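Local structure of type II secretion ATPase XpsE (Xanthomonas campestris, 2D28) at residues 12-17 and 55-60. The protein belongs to the secretion ATPases of the type II secretion system, represented here by its N-terminal domain. The protein carries 1 engineered substitution. Residues are numbered along the deposited sequence; the frame is centred on the assembly and turned at random.
Sequences EALLER and AETCAE
A13 and L14, on the last turns of helix 6-16, meet T57 on helix 51-62, and at L14 and T57 the two backbones come within 6.6 Å of each other, CA to CA. It is a close helix-helix contact inside the N-terminal domain of the secretion ATPase, between helix 6-16 and helix 51-62, with 37 residues between the two segments, none of them strand. R17 N still bonds to A13 O, closing the final turn just where the first helix gives way to loop.

T57 carries the middle of the contact, splitting its two branches between neighbouring residues. Its methyl CG2 stands anti to the backbone N and meets A13 CB at 3.5 Å, a short approach made possible because A13 reaches across with nothing more than a methyl. The other branch, OG1, touches L14 CD2 at 3.4 Å, a van der Waals touch, the two side chains crossing at a slant. With CG anti to the carbonyl carbon (chi1 -77°), the leucine's branch point lies beside the backbone N, and the second torsion then sets CD2 against OG1. The polar needs of OG1 are met elsewhere: it bonds to D53 O, one turn back on its own helix, and to R19 NH1, so this buried hydroxyl is gripped twice.

At the exposed end, R17 and E60 approach only loosely. R17 folds back to E16, where NH1 and OE2 form a salt bridge of 3.0 Å, bent to 145° at the hydrogen and meeting the carboxylate on its anti side, tilted somewhat out of the carboxylate plane. R19 takes the other acid instead, pairing with E60 OE2, so one arginine just beyond the first helix ties to both T57 and E60. R17 NE stays 5.9 Å from E60 OE1, probably a modest attraction; the closest touch of this pair is R17 CG against E60 OE1, at 4.3 Å.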
loop_
_atom_site.group_PDB
_atom_site.type_symbol
_atom_site.label_atom_id
_atom_site.label_comp_id
_atom_site.label_asym_id
_atom_site.label_seq_id
_atom_site.Cartn_x
_atom_site.Cartn_y
_atom_site.Cartn_z
ATOM N N GLU A 12 -9.204 8.111 11.170
ATOM C CA GLU A 12 -10.526 8.284 11.716
ATOM C C GLU A 12 -11.400 7.026 11.529
ATOM O O GLU A 12 -12.146 6.627 12.403
ATOM C CB GLU A 12 -11.202 9.487 11.035
ATOM C CG GLU A 12 -12.716 9.417 11.174
ATOM C CD GLU A 12 -13.452 10.421 10.293
ATOM O OE1 GLU A 12 -13.650 10.151 9.062
ATOM O OE2 GLU A 12 -13.820 11.488 10.839
ATOM N N ALA A 13 -11.311 6.391 10.363
ATOM C CA ALA A 13 -12.032 5.194 10.106
ATOM C C ALA A 13 -11.516 3.983 10.944
ATOM O O ALA A 13 -12.306 3.144 11.356
ATOM C CB ALA A 13 -12.015 4.841 8.618
ATOM N N LEU A 14 -10.208 3.882 11.162
ATOM C CA LEU A 14 -9.669 2.900 12.099
ATOM C C LEU A 14 -10.312 2.994 13.513
ATOM O O LEU A 14 -10.750 1.966 14.082
ATOM C CB LEU A 14 -8.160 3.041 12.231
ATOM C CG LEU A 14 -7.404 2.439 11.033
ATOM C CD1 LEU A 14 -6.002 2.910 11.094
ATOM C CD2 LEU A 14 -7.492 0.881 10.965
ATOM N N LEU A 15 -10.408 4.192 14.023
ATOM C CA LEU A 15 -11.054 4.420 15.344
ATOM C C LEU A 15 -12.505 4.059 15.352
ATOM O O LEU A 15 -12.943 3.293 16.182
ATOM C CB LEU A 15 -10.928 5.859 15.764
ATOM C CG LEU A 15 -9.517 6.269 16.118
ATOM C CD1 LEU A 15 -9.623 7.784 16.115
ATOM C CD2 LEU A 15 -9.071 5.773 17.490
ATOM N N GLU A 16 -13.227 4.549 14.352
ATOM C CA GLU A 16 -14.671 4.377 14.300
ATOM C C GLU A 16 -15.032 2.912 14.123
ATOM O O GLU A 16 -15.991 2.435 14.677
ATOM C CB GLU A 16 -15.197 5.218 13.159
ATOM C CG GLU A 16 -16.210 4.486 12.260
ATOM C CD GLU A 16 -17.552 4.616 12.844
ATOM O OE1 GLU A 16 -17.687 5.585 13.614
ATOM O OE2 GLU A 16 -18.425 3.777 12.596
ATOM N N ARG A 17 -14.239 2.189 13.353
ATOM C CA ARG A 17 -14.418 0.723 13.178
ATOM C C ARG A 17 -13.889 -0.122 14.320
ATOM O O ARG A 17 -13.986 -1.384 14.306
ATOM C CB ARG A 17 -13.785 0.287 11.862
ATOM C CG ARG A 17 -14.437 0.889 10.612
ATOM C CD ARG A 17 -15.748 0.239 10.311
ATOM N NE ARG A 17 -16.775 0.759 11.188
ATOM C CZ ARG A 17 -18.016 0.281 11.253
ATOM N NH1 ARG A 17 -18.921 0.858 12.046
ATOM N NH2 ARG A 17 -18.364 -0.767 10.508
ATOM N N ALA A 55 -4.856 -2.464 5.503
ATOM C CA ALA A 55 -5.302 -2.692 4.109
ATOM C C ALA A 55 -6.794 -2.419 3.945
ATOM O O ALA A 55 -7.257 -1.684 3.014
ATOM C CB ALA A 55 -4.979 -4.143 3.651
ATOM N N GLU A 56 -7.594 -3.048 4.812
ATOM C CA GLU A 56 -9.030 -2.854 4.764
ATOM C C GLU A 56 -9.529 -1.433 4.740
ATOM O O GLU A 56 -10.402 -1.028 3.895
ATOM C CB GLU A 56 -9.681 -3.525 5.992
ATOM C CG GLU A 56 -11.212 -3.514 5.919
ATOM C CD GLU A 56 -11.790 -4.755 5.259
ATOM O OE1 GLU A 56 -10.984 -5.540 4.654
ATOM O OE2 GLU A 56 -13.038 -4.949 5.372
ATOM N N THR A 57 -8.974 -0.661 5.672
ATOM C CA THR A 57 -9.369 0.690 5.856
ATOM C C THR A 57 -8.900 1.588 4.702
ATOM O O THR A 57 -9.636 2.471 4.288
ATOM C CB THR A 57 -8.872 1.173 7.211
ATOM O OG1 THR A 57 -9.356 0.227 8.176
ATOM C CG2 THR A 57 -9.570 2.516 7.557
ATOM N N CYS A 58 -7.642 1.412 4.268
ATOM C CA CYS A 58 -7.141 2.092 3.079
ATOM C C CYS A 58 -8.117 1.860 1.912
ATOM O O CYS A 58 -8.533 2.793 1.237
ATOM C CB CYS A 58 -5.759 1.550 2.718
ATOM S SG CYS A 58 -4.472 2.153 3.769
ATOM N N ALA A 59 -8.557 0.630 1.727
ATOM C CA ALA A 59 -9.447 0.309 0.635
ATOM C C ALA A 59 -10.814 0.958 0.767
ATOM O O ALA A 59 -11.311 1.504 -0.205
ATOM C CB ALA A 59 -9.594 -1.171 0.513
ATOM N N GLU A 60 -11.380 0.977 1.972
ATOM C CA GLU A 60 -12.642 1.650 2.205
ATOM C C GLU A 60 -12.526 3.082 1.931
ATOM O O GLU A 60 -13.425 3.643 1.385
ATOM C CB GLU A 60 -13.150 1.582 3.653
ATOM C CG GLU A 60 -13.583 0.233 4.121
ATOM C CD GLU A 60 -13.723 0.143 5.670
ATOM O OE1 GLU A 60 -13.295 1.034 6.484
ATOM O OE2 GLU A 60 -14.334 -0.829 6.076
#